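Local structure of endo-beta-1,4-glucanase (cellulase B) (4V2X) at residues A[86-91]-A[365-370]; A[170-175]-A[216-221]; A[419-424]-A[463-468]. The protein hydrolyses beta-glucans, joining a family 5 glycoside hydrolase module to an immunoglobulin-like module and a family 46 carbohydrate-binding module. All coordinates share one frame; numbering follows the deposited sequence.

In the fold
Reading from the N terminus, segment 86-91 comes first, in the loop between strand 68-70 and helix 92-100. Its partner, 365-370, follows the last barrel strand, 354-357, so interaction 1 closes a loop spanning most of the catalytic barrel and joins its beginning to its end. Nested inside is interaction 2, where 170-175 and 216-221 pair two successive outer helices, their centre about 33 Å from that of interaction 1. Interaction 3 opens only after interaction 1 has closed: 419-424 and 463-468 lie on adjacent strands, 418-423 and 458-467, of the next module. Interactions 2 and 3 lie on opposite sides of the chain's centre, about 55 Å apart between centres. None of the three touches another.

Interaction 1: A[86-91]-A[365-370]; sequences GNPRVT and NRHTYE
Asn87 and Arg366 stack one flat group on another where two loops of the (beta/alpha)8 barrel meet: the loop leading from strand 68-70 into helix 92-100, and the turn between the short strands 364-365 and 370-371. The amide and guanidinium planes are only 17° apart, and Asn87 CG lies 3.5 Å from Arg366 NH1, over the rim of the face. Beside this stack, Pro88 brings its CG to 3.8 Å from CE1 of the His367 imidazole. At the far end Thr91 OG1 and Tyr369 OH, arriving from opposite directions, share a hydrogen bond of 2.7 Å. Two waters bridge the loops: one donates to Gly86 O and meets His367 NE2 in the ring plane at 2.6 Å, the other donates to Pro88 O and accepts from Arg366 NH1 at 2.9 Å.

The second shell fixes these groups. Asn87 ND2 donates to the carbonyls of Asn73 and Asn360, and the Arg366 guanidinium is held by Thr74 OG1 and Gly72 O, a bend at chi2 (-144°) turning it against the Asn87 amide. Thr91 also N-caps helix 92-100 through Leu94 N. In the turn carrying His367 and Tyr369, Asn365 OD1 takes His367 N at 2.8 Å in its carbonyl plane, an Asx turn, and Thr368 N at 3.1 Å from above that plane, extending it to an Asx motif.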
loop_
_atom_site.group_PDB
_atom_site.type_symbol
_atom_site.label_atom_id
_atom_site.label_comp_id
_atom_site.label_asym_id
_atom_site.label_seq_id
_atom_site.Cartn_x
_atom_site.Cartn_y
_atom_site.Cartn_z
ATOM N N GLY A 86 -4.585 29.609 26.936
ATOM C CA GLY A 86 -4.576 29.903 28.364
ATOM C C GLY A 86 -3.315 29.545 29.118
ATOM O O GLY A 86 -3.220 29.826 30.310
ATOM N N ASN A 87 -2.346 28.919 28.454
ATOM C CA ASN A 87 -1.052 28.690 29.092
ATOM C C ASN A 87 -0.142 29.903 28.945
ATOM O O ASN A 87 -0.258 30.652 27.978
ATOM C CB ASN A 87 -0.372 27.440 28.544
ATOM C CG ASN A 87 -1.039 26.170 29.023
ATOM O OD1 ASN A 87 -1.335 26.021 30.212
ATOM N ND2 ASN A 87 -1.282 25.252 28.105
ATOM N N PRO A 88 0.748 30.113 29.928
ATOM C CA PRO A 88 1.638 31.261 29.842
ATOM C C PRO A 88 2.774 31.004 28.861
ATOM O O PRO A 88 3.015 29.864 28.472
ATOM C CB PRO A 88 2.165 31.396 31.265
ATOM C CG PRO A 88 2.125 30.016 31.813
ATOM C CD PRO A 88 0.943 29.351 31.175
ATOM N N ARG A 89 3.466 32.064 28.458
ATOM C CA ARG A 89 4.707 31.895 27.726
ATOM C C ARG A 89 5.606 30.932 28.515
ATOM O O ARG A 89 5.599 30.924 29.751
ATOM C CB ARG A 89 5.405 33.247 27.524
ATOM C CG ARG A 89 4.742 34.161 26.498
ATOM C CD ARG A 89 5.047 33.725 25.072
ATOM N NE ARG A 89 4.469 34.602 24.046
ATOM C CZ ARG A 89 5.100 35.603 23.428
ATOM N NH1 ARG A 89 6.362 35.915 23.724
ATOM N NH2 ARG A 89 4.451 36.311 22.508
ATOM N N VAL A 90 6.360 30.114 27.792
ATOM C CA VAL A 90 7.219 29.109 28.392
ATOM C C VAL A 90 8.392 29.780 29.103
ATOM O O VAL A 90 9.080 30.626 28.526
ATOM C CB VAL A 90 7.760 28.121 27.338
ATOM C CG1 VAL A 90 8.645 27.068 27.993
ATOM C CG2 VAL A 90 6.599 27.462 26.579
ATOM N N THR A 91 8.603 29.415 30.361
ATOM C CA THR A 91 9.773 29.885 31.109
ATOM C C THR A 91 10.840 28.799 31.142
ATOM O O THR A 91 10.534 27.607 31.025
ATOM C CB THR A 91 9.408 30.240 32.558
ATOM O OG1 THR A 91 8.941 29.065 33.232
ATOM C CG2 THR A 91 8.328 31.315 32.592
ATOM N N ASN A 365 1.040 22.389 37.311
ATOM C CA ASN A 365 0.663 23.780 37.416
ATOM C C ASN A 365 1.822 24.641 36.919
ATOM O O ASN A 365 2.880 24.694 37.543
ATOM C CB ASN A 365 0.309 24.116 38.868
ATOM C CG ASN A 365 -0.197 25.531 39.044
ATOM O OD1 ASN A 365 0.265 26.469 38.385
ATOM N ND2 ASN A 365 -1.138 25.698 39.959
ATOM N N ARG A 366 1.598 25.327 35.814
ATOM C CA ARG A 366 2.659 26.078 35.150
ATOM C C ARG A 366 2.926 27.435 35.765
ATOM O O ARG A 366 3.871 28.114 35.367
ATOM C CB ARG A 366 2.313 26.253 33.692
ATOM C CG ARG A 366 2.042 24.927 33.033
ATOM C CD ARG A 366 2.544 24.953 31.635
ATOM N NE ARG A 366 2.129 23.775 30.894
ATOM C CZ ARG A 366 1.997 23.765 29.575
ATOM N NH1 ARG A 366 2.259 24.871 28.871
ATOM N NH2 ARG A 366 1.599 22.655 28.956
ATOM N N HIS A 367 2.095 27.836 36.716
ATOM C CA HIS A 367 2.298 29.100 37.416
ATOM C C HIS A 367 3.094 28.899 38.695
ATOM O O HIS A 367 3.938 29.728 39.029
ATOM C CB HIS A 367 0.957 29.750 37.701
ATOM C CG HIS A 367 0.161 30.017 36.464
ATOM N ND1 HIS A 367 0.514 30.987 35.551
ATOM C CD2 HIS A 367 -0.952 29.424 35.972
ATOM C CE1 HIS A 367 -0.357 30.993 34.558
ATOM N NE2 HIS A 367 -1.256 30.052 34.788
ATOM N N THR A 368 2.830 27.800 39.401
ATOM C CA THR A 368 3.495 27.520 40.677
ATOM C C THR A 368 4.474 26.344 40.626
ATOM O O THR A 368 5.181 26.090 41.609
ATOM C CB THR A 368 2.453 27.279 41.781
ATOM O OG1 THR A 368 1.607 26.181 41.422
ATOM C CG2 THR A 368 1.595 28.516 41.966
ATOM N N TYR A 369 4.513 25.636 39.498
ATOM C CA TYR A 369 5.433 24.515 39.280
ATOM C C TYR A 369 5.243 23.406 40.321
ATOM O O TYR A 369 6.171 23.006 41.025
ATOM C CB TYR A 369 6.890 25.003 39.229
ATOM C CG TYR A 369 7.104 26.162 38.270
ATOM C CD1 TYR A 369 6.904 26.006 36.904
ATOM C CD2 TYR A 369 7.515 27.411 38.730
ATOM C CE1 TYR A 369 7.090 27.060 36.026
ATOM C CE2 TYR A 369 7.708 28.472 37.856
ATOM C CZ TYR A 369 7.496 28.292 36.504
ATOM O OH TYR A 369 7.682 29.336 35.617
ATOM N N GLU A 370 4.009 22.937 40.432
ATOM C CA GLU A 370 3.701 21.787 41.256
ATOM C C GLU A 370 2.552 21.043 40.610
ATOM O O GLU A 370 1.863 21.598 39.763
ATOM C CB GLU A 370 3.313 22.211 42.671
ATOM C CG GLU A 370 2.079 23.099 42.740
ATOM C CD GLU A 370 1.472 23.171 44.134
ATOM O OE1 GLU A 370 2.125 22.736 45.100
ATOM O OE2 GLU A 370 0.328 23.658 44.256
HETATM O O HOH W 1 -3.041 29.230 33.135
HETATM O O HOH W 2 3.602 27.350 29.651
#

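Interaction 2: A[170-175]-A[216-221]; sequences VKYRSL and DDLNTV. With CA (calcium ion), chain B.
Tyr172 reaches the neighbouring helix because its CG stands anti to the backbone N (chi1 -178°), which sends the ring straight across toward Leu218 and Val221. Val221 answers with CG1 placed between its own backbone N and carbonyl carbon (chi1 65°), a rotation that carries this methyl to the edge of the tyrosine ring, 3.4 Å from Tyr172 CE2. Leu218 takes the face instead: its CD2 sits almost exactly above the ring centre, 3.7 Å from the centroid, in a CH-pi contact. Leu218 and Val221 thus confine the ring from its face and one edge, and Trp176 adds an edge-to-face contact.

The phenol end is held as well, by one bond. Tyr172 OH donates to Leu218 O at 2.9 Å, approaching from well above the carbonyl plane, so the hydroxyl of this buried tyrosine finds its acceptor on the backbone of the opposing helix. A serine here removes the ring, and would probably open a gap beneath Leu218 CD2 and beside Val221 CG1 while depriving Leu218 O of its phenolic donor.

On another side of helix 209-227, Asp216 OD1 and Asp217 OD1 bind a calcium ion at 2.3 Å and 2.4 Å, together with two waters. Asp216 and Asp217 of the second subunit complete the site, and Asp217 OD2 forms a salt bridge with Lys261 of that subunit. The same short helical segment therefore packs inward against its own chain and outward across a metal-bridged dimer interface. With axes 10.8 Å apart and inclined by 29°, these segments belong to two consecutive outer helices of a (beta/alpha)8 barrel, which follow strands 145-149 and 190-193.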
loop_
_atom_site.group_PDB
_atom_site.type_symbol
_atom_site.label_atom_id
_atom_site.label_comp_id
_atom_site.label_asym_id
_atom_site.label_seq_id
_atom_site.Cartn_x
_atom_site.Cartn_y
_atom_site.Cartn_z
ATOM N N VAL A 170 3.263 20.450 -1.518
ATOM C CA VAL A 170 4.107 21.646 -1.630
ATOM C C VAL A 170 4.294 22.339 -0.274
ATOM O O VAL A 170 5.407 22.682 0.106
ATOM C CB VAL A 170 3.535 22.652 -2.662
ATOM C CG1 VAL A 170 4.193 24.019 -2.525
ATOM C CG2 VAL A 170 3.715 22.121 -4.080
ATOM N N LYS A 171 3.197 22.537 0.444
ATOM C CA LYS A 171 3.225 23.190 1.754
ATOM C C LYS A 171 3.969 22.360 2.807
ATOM O O LYS A 171 4.809 22.880 3.545
ATOM C CB LYS A 171 1.791 23.451 2.206
ATOM C CG LYS A 171 1.668 24.344 3.427
ATOM C CD LYS A 171 0.221 24.739 3.642
ATOM C CE LYS A 171 0.026 25.495 4.944
ATOM N NZ LYS A 171 -1.362 25.989 5.064
ATOM N N TYR A 172 3.655 21.069 2.858
ATOM C CA TYR A 172 4.299 20.123 3.775
ATOM C C TYR A 172 5.803 20.042 3.514
ATOM O O TYR A 172 6.603 20.133 4.444
ATOM C CB TYR A 172 3.641 18.758 3.600
ATOM C CG TYR A 172 4.115 17.631 4.482
ATOM C CD1 TYR A 172 3.631 17.476 5.779
ATOM C CD2 TYR A 172 4.981 16.663 3.990
ATOM C CE1 TYR A 172 4.029 16.411 6.575
ATOM C CE2 TYR A 172 5.383 15.597 4.778
ATOM C CZ TYR A 172 4.907 15.474 6.063
ATOM O OH TYR A 172 5.319 14.400 6.811
ATOM N N ARG A 173 6.178 19.883 2.244
ATOM C CA ARG A 173 7.585 19.858 1.855
ATOM C C ARG A 173 8.293 21.130 2.312
ATOM O O ARG A 173 9.376 21.068 2.887
ATOM C CB ARG A 173 7.712 19.688 0.337
ATOM C CG ARG A 173 9.102 19.925 -0.230
ATOM C CD ARG A 173 9.153 19.549 -1.703
ATOM N NE ARG A 173 9.364 18.119 -1.887
ATOM C CZ ARG A 173 10.550 17.532 -1.780
ATOM N NH1 ARG A 173 11.620 18.257 -1.491
ATOM N NH2 ARG A 173 10.667 16.223 -1.956
ATOM N N SER A 174 7.677 22.278 2.058
ATOM C CA SER A 174 8.292 23.550 2.426
ATOM C C SER A 174 8.569 23.642 3.925
ATOM O O SER A 174 9.642 24.072 4.342
ATOM C CB SER A 174 7.426 24.729 1.995
ATOM O OG SER A 174 8.022 25.935 2.448
ATOM N N LEU A 175 7.601 23.231 4.735
ATOM C CA LEU A 175 7.757 23.325 6.180
ATOM C C LEU A 175 8.878 22.418 6.663
ATOM O O LEU A 175 9.721 22.848 7.449
ATOM C CB LEU A 175 6.441 23.014 6.902
ATOM C CG LEU A 175 5.322 24.047 6.744
ATOM C CD1 LEU A 175 4.100 23.627 7.544
ATOM C CD2 LEU A 175 5.755 25.439 7.171
ATOM N N ASP A 216 1.487 7.158 3.832
ATOM C CA ASP A 216 2.791 6.630 3.438
ATOM C C ASP A 216 3.601 7.703 2.703
ATOM O O ASP A 216 4.785 7.871 2.956
ATOM C CB ASP A 216 2.669 5.393 2.558
ATOM C CG ASP A 216 3.995 5.000 1.937
ATOM O OD1 ASP A 216 4.321 5.537 0.845
ATOM O OD2 ASP A 216 4.736 4.190 2.549
ATOM N N ASP A 217 2.956 8.415 1.784
ATOM C CA ASP A 217 3.635 9.472 1.032
ATOM C C ASP A 217 4.141 10.606 1.931
ATOM O O ASP A 217 5.253 11.091 1.743
ATOM C CB ASP A 217 2.725 10.030 -0.058
ATOM C CG ASP A 217 2.496 9.052 -1.196
ATOM O OD1 ASP A 217 3.127 7.969 -1.226
ATOM O OD2 ASP A 217 1.687 9.375 -2.085
ATOM N N LEU A 218 3.334 11.033 2.900
ATOM C CA LEU A 218 3.756 12.095 3.820
ATOM C C LEU A 218 4.944 11.653 4.656
ATOM O O LEU A 218 5.900 12.395 4.830
ATOM C CB LEU A 218 2.619 12.505 4.759
ATOM C CG LEU A 218 1.445 13.261 4.158
ATOM C CD1 LEU A 218 0.377 13.419 5.223
ATOM C CD2 LEU A 218 1.861 14.624 3.623
ATOM N N ASN A 219 4.871 10.443 5.184
ATOM C CA ASN A 219 5.971 9.903 5.967
ATOM C C ASN A 219 7.245 9.764 5.136
ATOM O O ASN A 219 8.349 9.983 5.627
ATOM C CB ASN A 219 5.587 8.553 6.584
ATOM C CG ASN A 219 4.701 8.697 7.816
ATOM O OD1 ASN A 219 4.743 9.712 8.505
ATOM N ND2 ASN A 219 3.913 7.666 8.108
ATOM N N THR A 220 7.070 9.400 3.873
ATOM C CA THR A 220 8.193 9.106 2.987
ATOM C C THR A 220 8.892 10.374 2.513
ATOM O O THR A 220 10.122 10.444 2.505
ATOM C CB THR A 220 7.697 8.288 1.784
ATOM O OG1 THR A 220 7.179 7.050 2.266
ATOM C CG2 THR A 220 8.822 8.009 0.777
ATOM N N VAL A 221 8.115 11.375 2.119
ATOM C CA VAL A 221 8.698 12.638 1.694
ATOM C C VAL A 221 9.407 13.344 2.859
ATOM O O VAL A 221 10.440 13.974 2.682
ATOM C CB VAL A 221 7.663 13.558 1.008
ATOM C CG1 VAL A 221 6.575 14.004 1.971
ATOM C CG2 VAL A 221 8.371 14.751 0.370
HETATM CA CA CA B . 3.982 5.787 -1.458
HETATM O O HOH W 3 1.666 5.393 -0.920
HETATM O O HOH W 4 4.398 3.418 -1.299
#

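Interaction 3: A[419-424]-A[463-468]; sequences TGLRAN and VTAEFN. With CA (calcium ion), chain C.
Leu421 packs against Val463 and Ala465 on the buried face of an antiparallel strand pair in the immunoglobulin-like module. Its CG meets Val463 CG1 at 3.7 Å and its CD1 lies 3.8 Å from Ala465 CB, while helix 445-452 covers Val463 and Ala423. Arg422 and Thr464 form a hydrogen-bonded pair through both N-H groups.

The other face is looser, polar and wetted. Glu466 CG stands anti to the carbonyl carbon (chi1 -62°) and its chain runs on extended, carrying the carboxylate to Arg422. There Arg422 NE meets Glu466 OE2 at 2.7 Å in a salt bridge, on the syn side of the carboxylate and near the guanidinium plane, although the two planes are turned 66° apart. One water spans Arg422 NH2 and Glu466 OE2; a second donates to Glu466 OE1 and is hydrogen-bonded to Thr419 OG1. Gly420 passes under this carboxylate, where a CB would be tight against OE1. Thr419 and Gly420 face Glu466 in a classic beta bulge: Thr419 N donates to Glu466 O at 2.8 Å, and Gly420 N adds a weak bond. Just beyond, a calcium ion takes five waters, two ligand atoms from elsewhere in the structure and Phe467 O at 2.4 Å.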
loop_
_atom_site.group_PDB
_atom_site.type_symbol
_atom_site.label_atom_id
_atom_site.label_comp_id
_atom_site.label_asym_id
_atom_site.label_seq_id
_atom_site.Cartn_x
_atom_site.Cartn_y
_atom_site.Cartn_z
ATOM N N THR A 419 2.873 -3.099 54.666
ATOM C CA THR A 419 3.823 -2.874 55.764
ATOM C C THR A 419 3.197 -2.148 56.943
ATOM O O THR A 419 3.709 -2.225 58.063
ATOM C CB THR A 419 5.068 -2.104 55.295
ATOM O OG1 THR A 419 4.678 -0.882 54.666
ATOM C CG2 THR A 419 5.857 -2.943 54.305
ATOM N N GLY A 420 2.091 -1.446 56.705
ATOM C CA GLY A 420 1.437 -0.717 57.778
ATOM C C GLY A 420 0.204 0.025 57.315
ATOM O O GLY A 420 -0.091 0.085 56.123
ATOM N N LEU A 421 -0.514 0.574 58.287
ATOM C CA LEU A 421 -1.728 1.324 58.050
ATOM C C LEU A 421 -1.684 2.544 58.954
ATOM O O LEU A 421 -1.230 2.454 60.101
ATOM C CB LEU A 421 -2.944 0.452 58.386
ATOM C CG LEU A 421 -4.228 0.693 57.614
ATOM C CD1 LEU A 421 -4.017 0.428 56.132
ATOM C CD2 LEU A 421 -5.355 -0.169 58.161
ATOM N N ARG A 422 -2.105 3.688 58.430
ATOM C CA ARG A 422 -2.203 4.906 59.227
ATOM C C ARG A 422 -3.623 5.440 59.161
ATOM O O ARG A 422 -4.298 5.313 58.133
ATOM C CB ARG A 422 -1.221 5.964 58.737
ATOM C CG ARG A 422 0.232 5.613 59.012
ATOM C CD ARG A 422 1.188 6.684 58.512
ATOM N NE ARG A 422 2.574 6.277 58.740
ATOM C CZ ARG A 422 3.247 6.447 59.876
ATOM N NH1 ARG A 422 2.689 7.049 60.922
ATOM N NH2 ARG A 422 4.499 6.020 59.960
ATOM N N ALA A 423 -4.071 6.028 60.262
ATOM C CA ALA A 423 -5.366 6.702 60.320
ATOM C C ALA A 423 -5.064 8.152 60.618
ATOM O O ALA A 423 -4.561 8.468 61.697
ATOM C CB ALA A 423 -6.238 6.103 61.403
ATOM N N ASN A 424 -5.342 9.028 59.659
ATOM C CA ASN A 424 -4.945 10.430 59.772
ATOM C C ASN A 424 -3.470 10.554 60.179
ATOM O O ASN A 424 -3.123 11.312 61.090
ATOM C CB ASN A 424 -5.829 11.173 60.784
ATOM C CG ASN A 424 -7.296 11.205 60.386
ATOM O OD1 ASN A 424 -7.667 10.903 59.251
ATOM N ND2 ASN A 424 -8.142 11.599 61.327
ATOM N N VAL A 463 -7.599 6.677 55.856
ATOM C CA VAL A 463 -6.846 5.500 56.262
ATOM C C VAL A 463 -5.867 5.251 55.117
ATOM O O VAL A 463 -6.282 5.084 53.971
ATOM C CB VAL A 463 -7.746 4.273 56.483
ATOM C CG1 VAL A 463 -6.899 3.030 56.687
ATOM C CG2 VAL A 463 -8.662 4.506 57.681
ATOM N N THR A 464 -4.575 5.266 55.425
ATOM C CA THR A 464 -3.543 5.107 54.408
ATOM C C THR A 464 -2.885 3.747 54.541
ATOM O O THR A 464 -2.387 3.399 55.613
ATOM C CB THR A 464 -2.483 6.211 54.508
ATOM O OG1 THR A 464 -3.122 7.477 54.310
ATOM C CG2 THR A 464 -1.392 6.018 53.446
ATOM N N ALA A 465 -2.913 2.982 53.453
ATOM C CA ALA A 465 -2.220 1.701 53.383
ATOM C C ALA A 465 -0.834 1.901 52.819
ATOM O O ALA A 465 -0.670 2.481 51.738
ATOM C CB ALA A 465 -2.997 0.707 52.526
ATOM N N GLU A 466 0.151 1.394 53.560
ATOM C CA GLU A 466 1.566 1.505 53.209
ATOM C C GLU A 466 2.073 0.139 52.777
ATOM O O GLU A 466 1.717 -0.878 53.379
ATOM C CB GLU A 466 2.380 1.999 54.405
ATOM C CG GLU A 466 1.984 3.387 54.884
ATOM C CD GLU A 466 2.667 3.797 56.173
ATOM O OE1 GLU A 466 3.038 2.913 56.971
ATOM O OE2 GLU A 466 2.823 5.014 56.396
ATOM N N PHE A 467 2.888 0.125 51.724
ATOM C CA PHE A 467 3.406 -1.110 51.153
ATOM C C PHE A 467 4.928 -1.058 51.059
ATOM O O PHE A 467 5.535 0.022 51.095
ATOM C CB PHE A 467 2.776 -1.347 49.775
ATOM C CG PHE A 467 1.276 -1.369 49.807
ATOM C CD1 PHE A 467 0.594 -2.543 50.112
ATOM C CD2 PHE A 467 0.548 -0.214 49.571
ATOM C CE1 PHE A 467 -0.788 -2.568 50.170
ATOM C CE2 PHE A 467 -0.836 -0.232 49.624
ATOM C CZ PHE A 467 -1.503 -1.409 49.930
ATOM N N ASN A 468 5.550 -2.230 50.952
ATOM C CA ASN A 468 7.015 -2.303 50.910
ATOM C C ASN A 468 7.591 -1.691 49.631
ATOM O O ASN A 468 8.726 -1.228 49.614
ATOM C CB ASN A 468 7.508 -3.743 51.104
ATOM C CG ASN A 468 7.113 -4.669 49.970
ATOM O OD1 ASN A 468 6.098 -4.471 49.296
ATOM N ND2 ASN A 468 7.907 -5.706 49.767
HETATM CA CA CA C . 6.257 2.267 51.288
HETATM O O HOH W 5 4.654 0.801 56.728
HETATM O O HOH W 6 6.276 1.328 53.588
HETATM O O HOH W 7 5.610 4.895 57.550
HETATM O O HOH W 8 3.949 2.473 50.125
HETATM O O HOH W 9 8.427 1.318 51.262
HETATM O O HOH W 10 6.749 1.985 49.008
HETATM O O HOH W 11 6.758 4.599 50.380
#